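Long-range contacts in dITP/XTP pyrophosphatase (Coxiella burnetii, PDB 3TQU), which probably hydrolyses non-canonical purine nucleoside triphosphates such as XTP, dITP and ITP to their monophosphates and diphosphate, helping to clean the nucleotide pool: residues Lys16-Leu27 and Arg186-Leu197; Phe49-Arg58 and His122-Glu131. One frame throughout, in Å; residues are numbered along the deposited sequence.

Overall arrangement
The two contacts lie on opposite faces of the central mixed sheet of this HAM1-family protein, their centres about 15 Å apart. Interaction 1 joins helix 14-23 to helix 185-199, near the two ends of the chain. Interaction 2 packs helix 49-64 on strand 118-128 and is nested inside the loop that interaction 1 closes. Strand 118-128 connects them. Its Val-124 and Ala-126 turn to helix 49-64, while Cys-123 and Ile-125 turn to helix 185-199, where Ile-125 meets Leu-190. Interaction 1 holds Lys-16 and Arg-186, both predicted to bind substrate. Interaction 2 places Phe-49 beside Asp-72, a ligand of the bound calcium ion, and also reaches the second subunit.

Interaction 1 (Lys16-Leu27 and Arg186-Leu197); sequences KLAEMQELLRDL and RGQALEQLSTVL
Glu-19 OE1 is gripped by two nitrogens of Arg-186. Arg-186 NE and NH2 each donate to Glu-19 OE1 at 3.0 Å, a side-on salt bridge with both bonds on one oxygen. OE1 lies in the guanidinium plane, but the carboxylate is turned 47° from that plane. NE meets OE1 on the syn side; NH2 comes from above the carboxylate plane. The bend at chi3 of Arg-186 (49°) swings the guanidinium across the end of Glu-19. Lys-16 passes over one guanidinium face, its CG offset toward the rim. Its NZ forms a salt bridge with Asp-71, which also makes a weak, long ion pair with Arg-186. Both basic residues are predicted to bind substrate. The two-point grip of Glu-19 would fix the rotation of the Arg-186 guanidinium.

Beyond this polar end the contact is mostly apolar. Selenomethionine Met-20 bends so that CE meets Leu-190 CD2 at 3.4 Å, a tight fit, and SE reaches Leu-193 CD2. Leu-23 lays CD2 against Leu-190 CB, 3.6 Å away. Leu-24 CD1 and Leu-197 CD1 touch at 3.5 Å. A water links Leu-23 O (2.8 Å) to Ser-194 OG (2.7 Å). After helix 14-23 ends, a type I turn brings Leu-27 CD1 onto Leu-197 CB.

The short helix axes run 10.9 Å apart and cross at -42°. Strand 29-33 meets helix 14-23 through Phe-31, which touches Met-20 and Leu-24. Helix 185-199 rests on strands 118-128 and 137-147, with Ala-189 on Cys-123 and Leu-193 on Cys-139.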
# COMPACT_ATOMS: atom_id res chain seq x y z
N LYS A 16 17.46 8.90 8.68
CA LYS A 16 16.14 8.29 8.77
C LYS A 16 15.83 7.81 10.19
O LYS A 16 14.71 7.97 10.68
CB LYS A 16 16.01 7.13 7.78
CG LYS A 16 16.05 7.58 6.32
CD LYS A 16 15.61 6.47 5.39
CE LYS A 16 15.57 6.95 3.94
NZ LYS A 16 15.04 5.92 3.01
N LEU A 17 16.82 7.23 10.86
CA LEU A 17 16.66 6.80 12.24
C LEU A 17 16.44 8.00 13.16
O LEU A 17 15.55 7.98 14.02
CB LEU A 17 17.88 6.01 12.71
CG LEU A 17 17.84 5.57 14.17
CD1 LEU A 17 16.67 4.63 14.42
CD2 LEU A 17 19.15 4.91 14.57
N ALA A 18 17.24 9.04 12.98
CA ALA A 18 17.12 10.25 13.79
C ALA A 18 15.77 10.93 13.60
O ALA A 18 15.14 11.36 14.57
CB ALA A 18 18.25 11.22 13.46
N GLU A 19 15.31 11.02 12.35
CA GLU A 19 14.02 11.64 12.07
C GLU A 19 12.90 10.88 12.78
O GLU A 19 11.94 11.48 13.28
CB GLU A 19 13.75 11.68 10.56
CG GLU A 19 14.60 12.69 9.79
CD GLU A 19 14.36 12.64 8.29
OE1 GLU A 19 13.38 11.99 7.87
OE2 GLU A 19 15.16 13.24 7.54
N MSE A 20 13.03 9.56 12.83
CA MSE A 20 12.04 8.68 13.43
C MSE A 20 12.02 8.83 14.95
O MSE A 20 10.96 8.93 15.56
CB MSE A 20 12.34 7.22 13.04
CG MSE A 20 11.36 6.17 13.55
SE MSE A 20 9.79 6.04 12.41
CE MSE A 20 10.69 6.33 10.72
N GLN A 21 13.20 8.85 15.55
CA GLN A 21 13.31 9.00 17.00
C GLN A 21 12.70 10.32 17.43
O GLN A 21 12.02 10.40 18.45
CB GLN A 21 14.77 8.91 17.44
CG GLN A 21 15.38 7.53 17.26
CD GLN A 21 16.88 7.56 17.43
OE1 GLN A 21 17.51 8.60 17.29
NE2 GLN A 21 17.47 6.41 17.75
N GLU A 22 12.96 11.37 16.65
CA GLU A 22 12.38 12.68 16.90
C GLU A 22 10.85 12.63 16.77
O GLU A 22 10.13 13.21 17.58
CB GLU A 22 12.95 13.70 15.92
CG GLU A 22 12.26 15.06 15.94
CD GLU A 22 12.59 15.85 17.18
OE1 GLU A 22 13.67 15.63 17.77
OE2 GLU A 22 11.77 16.71 17.58
N LEU A 23 10.39 11.92 15.76
CA LEU A 23 8.96 11.81 15.47
C LEU A 23 8.18 11.15 16.59
O LEU A 23 7.08 11.58 16.94
CB LEU A 23 8.74 11.02 14.17
CG LEU A 23 7.28 10.80 13.79
CD1 LEU A 23 6.68 12.07 13.23
CD2 LEU A 23 7.17 9.67 12.78
N LEU A 24 8.74 10.08 17.16
CA LEU A 24 8.04 9.27 18.15
C LEU A 24 8.60 9.42 19.56
O LEU A 24 8.48 8.51 20.38
CB LEU A 24 8.06 7.80 17.74
CG LEU A 24 7.52 7.52 16.33
CD1 LEU A 24 7.50 6.03 16.07
CD2 LEU A 24 6.13 8.12 16.17
N ARG A 25 9.19 10.58 19.84
CA ARG A 25 9.88 10.80 21.10
C ARG A 25 8.99 10.64 22.33
O ARG A 25 9.47 10.35 23.42
CB ARG A 25 10.54 12.19 21.11
CG ARG A 25 9.56 13.35 21.06
CD ARG A 25 10.29 14.67 20.91
NE ARG A 25 9.39 15.82 21.00
CZ ARG A 25 8.77 16.37 19.96
NH1 ARG A 25 8.95 15.88 18.74
NH2 ARG A 25 7.97 17.42 20.14
N ASP A 26 7.69 10.82 22.15
CA ASP A 26 6.76 10.77 23.28
C ASP A 26 6.05 9.42 23.41
O ASP A 26 5.21 9.23 24.30
CB ASP A 26 5.74 11.91 23.20
CG ASP A 26 6.37 13.26 23.50
OD1 ASP A 26 7.42 13.30 24.17
OD2 ASP A 26 5.80 14.29 23.07
N LEU A 27 6.38 8.49 22.52
CA LEU A 27 5.81 7.15 22.55
C LEU A 27 6.81 6.14 23.10
O LEU A 27 8.02 6.32 22.97
CB LEU A 27 5.37 6.73 21.14
CG LEU A 27 4.24 7.52 20.49
CD1 LEU A 27 4.03 7.07 19.05
CD2 LEU A 27 2.95 7.38 21.29
N ARG A 186 8.47 12.54 2.87
CA ARG A 186 8.84 11.80 4.07
C ARG A 186 8.10 12.34 5.29
O ARG A 186 7.56 11.58 6.09
CB ARG A 186 10.35 11.85 4.31
CG ARG A 186 11.16 10.95 3.40
CD ARG A 186 12.61 10.86 3.86
NE ARG A 186 12.70 10.57 5.29
CZ ARG A 186 12.56 9.36 5.83
NH1 ARG A 186 12.33 8.31 5.05
NH2 ARG A 186 12.66 9.19 7.14
N GLY A 187 8.08 13.67 5.43
CA GLY A 187 7.37 14.29 6.53
C GLY A 187 5.92 13.85 6.59
O GLY A 187 5.41 13.55 7.67
N GLN A 188 5.26 13.81 5.44
CA GLN A 188 3.85 13.42 5.38
C GLN A 188 3.66 11.94 5.72
O GLN A 188 2.75 11.58 6.48
CB GLN A 188 3.26 13.75 4.01
CG GLN A 188 3.18 15.24 3.72
CD GLN A 188 2.73 15.56 2.30
OE1 GLN A 188 1.57 15.35 1.95
NE2 GLN A 188 3.65 16.06 1.49
N ALA A 189 4.51 11.08 5.17
CA ALA A 189 4.45 9.67 5.50
C ALA A 189 4.64 9.47 7.00
O ALA A 189 3.89 8.74 7.65
CB ALA A 189 5.50 8.89 4.71
N LEU A 190 5.64 10.15 7.56
CA LEU A 190 5.96 10.01 8.97
C LEU A 190 4.82 10.48 9.87
O LEU A 190 4.56 9.89 10.92
CB LEU A 190 7.26 10.75 9.32
CG LEU A 190 8.55 10.12 8.78
CD1 LEU A 190 9.76 10.98 9.11
CD2 LEU A 190 8.72 8.72 9.36
N GLU A 191 4.14 11.55 9.47
CA GLU A 191 3.02 12.05 10.26
C GLU A 191 1.84 11.08 10.22
O GLU A 191 1.14 10.91 11.22
CB GLU A 191 2.61 13.46 9.83
CG GLU A 191 2.15 13.60 8.39
CD GLU A 191 0.65 13.42 8.23
OE1 GLU A 191 0.17 13.48 7.08
OE2 GLU A 191 -0.05 13.22 9.24
N GLN A 192 1.64 10.44 9.07
CA GLN A 192 0.61 9.40 8.94
C GLN A 192 0.93 8.24 9.87
O GLN A 192 0.06 7.72 10.56
CB GLN A 192 0.54 8.89 7.50
CG GLN A 192 0.15 9.94 6.46
CD GLN A 192 0.22 9.41 5.04
OE1 GLN A 192 0.16 8.20 4.83
NE2 GLN A 192 0.35 10.30 4.07
N LEU A 193 2.20 7.83 9.87
CA LEU A 193 2.69 6.77 10.75
C LEU A 193 2.51 7.13 12.22
O LEU A 193 2.04 6.31 13.02
CB LEU A 193 4.16 6.48 10.47
CG LEU A 193 4.81 5.40 11.34
CD1 LEU A 193 4.23 4.03 11.00
CD2 LEU A 193 6.32 5.39 11.15
N SER A 194 2.88 8.35 12.58
CA SER A 194 2.76 8.80 13.97
C SER A 194 1.32 8.78 14.44
O SER A 194 1.02 8.35 15.55
CB SER A 194 3.33 10.21 14.12
OG SER A 194 3.22 10.64 15.47
N THR A 195 0.42 9.25 13.59
CA THR A 195 -1.00 9.26 13.92
C THR A 195 -1.48 7.86 14.29
O THR A 195 -2.19 7.68 15.28
CB THR A 195 -1.85 9.82 12.76
OG1 THR A 195 -1.54 11.20 12.57
CG2 THR A 195 -3.33 9.68 13.08
N VAL A 196 -1.08 6.87 13.50
CA VAL A 196 -1.50 5.49 13.74
C VAL A 196 -0.87 4.94 15.01
O VAL A 196 -1.55 4.33 15.84
CB VAL A 196 -1.17 4.58 12.55
CG1 VAL A 196 -1.50 3.13 12.88
CG2 VAL A 196 -1.92 5.04 11.31
N LEU A 197 0.43 5.16 15.18
CA LEU A 197 1.15 4.63 16.33
C LEU A 197 0.70 5.30 17.63
O LEU A 197 0.54 4.64 18.65
CB LEU A 197 2.66 4.79 16.14
CG LEU A 197 3.27 3.87 15.08
CD1 LEU A 197 4.76 4.11 14.94
CD2 LEU A 197 2.98 2.41 15.42
O HOH W 1 4.67 12.82 16.27

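Interaction 2 (Phe49-Arg58 and His122-Glu131); sequences FVENAIIKAR and HCVIALMENE
Helix 49-58 lies along strand 122-128 with the segment axes 7.3 Å apart and 34° between their directions. This is helix-on-sheet packing in the alpha/beta fold of the HAM1 family. Alternate strand residues His-122, Val-124, Ala-126 and Met-128 point their CB atoms at the helix.

Val-124 divides its two methyls between neighbouring helix residues. Val-124 CG2 meets Phe-49 CB at 3.7 Å, and CG1 lies against CA and CB of Val-50. The small side chains Ala-53 and Ala-126 let the backbones come close; their CB atoms are 3.8 Å apart. Ala-53 CB also sits 3.6 Å from Val-124 O. Farther along, Ala-57 CB touches CG of selenomethionine Met-128 in the one of its two conformers described here.

At the start of the helix, the rings of Phe-49 and His-122 are nearly parallel, 21° apart. They are slid past each other, with centroids 5.8 Å apart, and barely overlap. The touch is instead between Phe-49 CE2 and His-122 CB, at 3.6 Å. Both His-122 ring nitrogens are engaged elsewhere, ND1 with His-140 and NE2 with Thr-76. From the same helix Asn-52 donates to Asp-72, the calcium ligand and predicted proton acceptor. The helix also belongs to the dimer interface: Val-50 and Ile-54 pack on Ile-54 and Val-50 of the second subunit, while Arg-58 NH2 bonds to Ser-47 of that subunit and forms a salt bridge with its Glu-51.

The aliphatic part of Arg-58 stays with the turn that follows the strand. Arg-58 CG stands anti to the backbone N (chi1 -180°), which places it 3.4 Å from Glu-131 O.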
# COMPACT_ATOMS: atom_id res chain seq x y z
N PHE A 49 7.15 1.55 -5.24
CA PHE A 49 7.76 1.84 -3.94
C PHE A 49 7.19 0.92 -2.87
O PHE A 49 7.93 0.39 -2.03
CB PHE A 49 7.55 3.31 -3.55
CG PHE A 49 8.04 4.28 -4.58
CD1 PHE A 49 9.38 4.35 -4.90
CD2 PHE A 49 7.15 5.15 -5.21
CE1 PHE A 49 9.84 5.25 -5.85
CE2 PHE A 49 7.60 6.05 -6.16
CZ PHE A 49 8.95 6.10 -6.48
N VAL A 50 5.88 0.71 -2.90
CA VAL A 50 5.23 -0.10 -1.88
C VAL A 50 5.76 -1.54 -1.88
O VAL A 50 5.98 -2.13 -0.83
CB VAL A 50 3.69 -0.08 -2.00
CG1 VAL A 50 3.26 -0.61 -3.36
CG2 VAL A 50 3.06 -0.89 -0.88
N GLU A 51 5.99 -2.09 -3.07
CA GLU A 51 6.55 -3.43 -3.18
C GLU A 51 7.95 -3.54 -2.56
O GLU A 51 8.27 -4.52 -1.89
CB GLU A 51 6.59 -3.90 -4.64
CG GLU A 51 5.23 -4.35 -5.16
CD GLU A 51 5.23 -4.60 -6.65
OE1 GLU A 51 5.56 -3.66 -7.40
OE2 GLU A 51 4.90 -5.72 -7.08
N ASN A 52 8.78 -2.53 -2.78
CA ASN A 52 10.12 -2.52 -2.22
C ASN A 52 10.10 -2.32 -0.71
O ASN A 52 10.85 -2.96 0.03
CB ASN A 52 10.99 -1.47 -2.91
CG ASN A 52 11.38 -1.86 -4.32
OD1 ASN A 52 11.59 -3.04 -4.60
ND2 ASN A 52 11.47 -0.88 -5.21
N ALA A 53 9.21 -1.44 -0.25
CA ALA A 53 9.04 -1.20 1.18
C ALA A 53 8.67 -2.50 1.89
O ALA A 53 9.22 -2.81 2.95
CB ALA A 53 7.97 -0.14 1.42
N ILE A 54 7.76 -3.26 1.29
CA ILE A 54 7.35 -4.53 1.88
C ILE A 54 8.48 -5.56 1.84
O ILE A 54 8.74 -6.25 2.82
CB ILE A 54 6.10 -5.10 1.18
CG1 ILE A 54 4.88 -4.27 1.57
CG2 ILE A 54 5.89 -6.55 1.57
CD1 ILE A 54 3.66 -4.54 0.72
N ILE A 55 9.16 -5.64 0.69
CA ILE A 55 10.26 -6.58 0.53
C ILE A 55 11.29 -6.40 1.64
O ILE A 55 11.77 -7.37 2.21
CB ILE A 55 10.95 -6.41 -0.85
CG1 ILE A 55 10.07 -7.00 -1.96
CG2 ILE A 55 12.32 -7.08 -0.85
CD1 ILE A 55 10.63 -6.79 -3.36
N LYS A 56 11.61 -5.15 1.94
CA LYS A 56 12.66 -4.85 2.91
C LYS A 56 12.19 -5.03 4.35
O LYS A 56 12.95 -5.51 5.20
CB LYS A 56 13.22 -3.44 2.67
CG LYS A 56 13.84 -3.27 1.29
CD LYS A 56 14.55 -1.93 1.15
CE LYS A 56 13.59 -0.76 1.29
NZ LYS A 56 14.27 0.54 1.02
N ALA A 57 10.95 -4.67 4.63
CA ALA A 57 10.39 -4.85 5.96
C ALA A 57 10.19 -6.34 6.28
O ALA A 57 10.50 -6.79 7.38
CB ALA A 57 9.08 -4.08 6.11
N ARG A 58 9.67 -7.09 5.32
CA ARG A 58 9.45 -8.52 5.53
C ARG A 58 10.77 -9.24 5.79
O ARG A 58 10.83 -10.15 6.62
CB ARG A 58 8.75 -9.16 4.33
CG ARG A 58 8.51 -10.65 4.53
CD ARG A 58 8.35 -11.40 3.23
NE ARG A 58 7.17 -10.99 2.47
CZ ARG A 58 7.23 -10.39 1.29
NH1 ARG A 58 8.40 -10.13 0.74
NH2 ARG A 58 6.12 -10.04 0.66
N HIS A 122 7.71 10.71 -3.69
CA HIS A 122 6.89 9.74 -2.98
C HIS A 122 7.68 9.07 -1.88
O HIS A 122 8.85 8.73 -2.06
CB HIS A 122 6.37 8.67 -3.94
CG HIS A 122 5.46 9.19 -5.00
ND1 HIS A 122 4.08 9.10 -4.91
CD2 HIS A 122 5.72 9.82 -6.17
CE1 HIS A 122 3.54 9.64 -5.99
NE2 HIS A 122 4.51 10.09 -6.77
N CYS A 123 7.04 8.87 -0.73
CA CYS A 123 7.61 8.06 0.33
C CYS A 123 6.57 7.05 0.80
O CYS A 123 5.49 7.43 1.27
CB CYS A 123 8.06 8.91 1.51
SG CYS A 123 8.64 7.93 2.92
N VAL A 124 6.89 5.77 0.68
CA VAL A 124 5.99 4.73 1.13
C VAL A 124 6.64 3.95 2.26
O VAL A 124 7.72 3.38 2.09
CB VAL A 124 5.62 3.76 -0.01
CG1 VAL A 124 4.64 2.69 0.49
CG2 VAL A 124 5.02 4.52 -1.19
N ILE A 125 5.98 3.95 3.41
CA ILE A 125 6.45 3.24 4.58
C ILE A 125 5.61 2.00 4.78
O ILE A 125 4.38 2.05 4.68
CB ILE A 125 6.35 4.14 5.84
CG1 ILE A 125 7.28 5.34 5.70
CG2 ILE A 125 6.68 3.35 7.10
CD1 ILE A 125 7.17 6.34 6.84
N ALA A 126 6.26 0.87 5.05
CA ALA A 126 5.55 -0.35 5.38
C ALA A 126 5.98 -0.83 6.75
O ALA A 126 7.17 -0.92 7.05
CB ALA A 126 5.82 -1.43 4.33
N LEU A 127 5.00 -1.11 7.60
CA LEU A 127 5.25 -1.67 8.92
C LEU A 127 4.63 -3.06 9.02
O LEU A 127 3.41 -3.21 8.90
CB LEU A 127 4.68 -0.76 10.01
CG LEU A 127 4.77 -1.28 11.44
CD1 LEU A 127 6.20 -1.66 11.78
CD2 LEU A 127 4.23 -0.25 12.43
N MSE A 128 5.47 -4.07 9.22
CA MSE A 128 5.01 -5.46 9.32
C MSE A 128 5.06 -5.94 10.77
O MSE A 128 6.05 -5.73 11.45
CB MSE A 128 5.89 -6.37 8.46
CG MSE A 128 5.92 -6.01 6.99
SE MSE A 128 4.63 -7.03 5.96
CE MSE A 128 5.49 -8.78 6.05
N GLU A 129 4.00 -6.60 11.22
CA GLU A 129 3.99 -7.19 12.56
C GLU A 129 4.98 -8.35 12.62
O GLU A 129 5.70 -8.52 13.61
CB GLU A 129 2.59 -7.65 12.95
CG GLU A 129 2.50 -8.21 14.36
CD GLU A 129 2.99 -7.23 15.41
OE1 GLU A 129 2.97 -6.00 15.14
OE2 GLU A 129 3.40 -7.68 16.50
N ASN A 130 5.00 -9.16 11.57
CA ASN A 130 6.03 -10.17 11.37
C ASN A 130 6.13 -10.53 9.89
O ASN A 130 5.43 -9.94 9.06
CB ASN A 130 5.81 -11.41 12.24
CG ASN A 130 4.46 -12.07 12.00
OD1 ASN A 130 4.04 -12.24 10.86
ND2 ASN A 130 3.79 -12.44 13.08
N GLU A 131 6.99 -11.48 9.54
CA GLU A 131 7.25 -11.75 8.13
C GLU A 131 6.04 -12.33 7.40
O GLU A 131 5.96 -12.26 6.18
CB GLU A 131 8.48 -12.64 7.94
CG GLU A 131 8.30 -14.08 8.37
CD GLU A 131 8.66 -14.30 9.82
OE1 GLU A 131 8.53 -13.35 10.62
OE2 GLU A 131 9.08 -15.43 10.16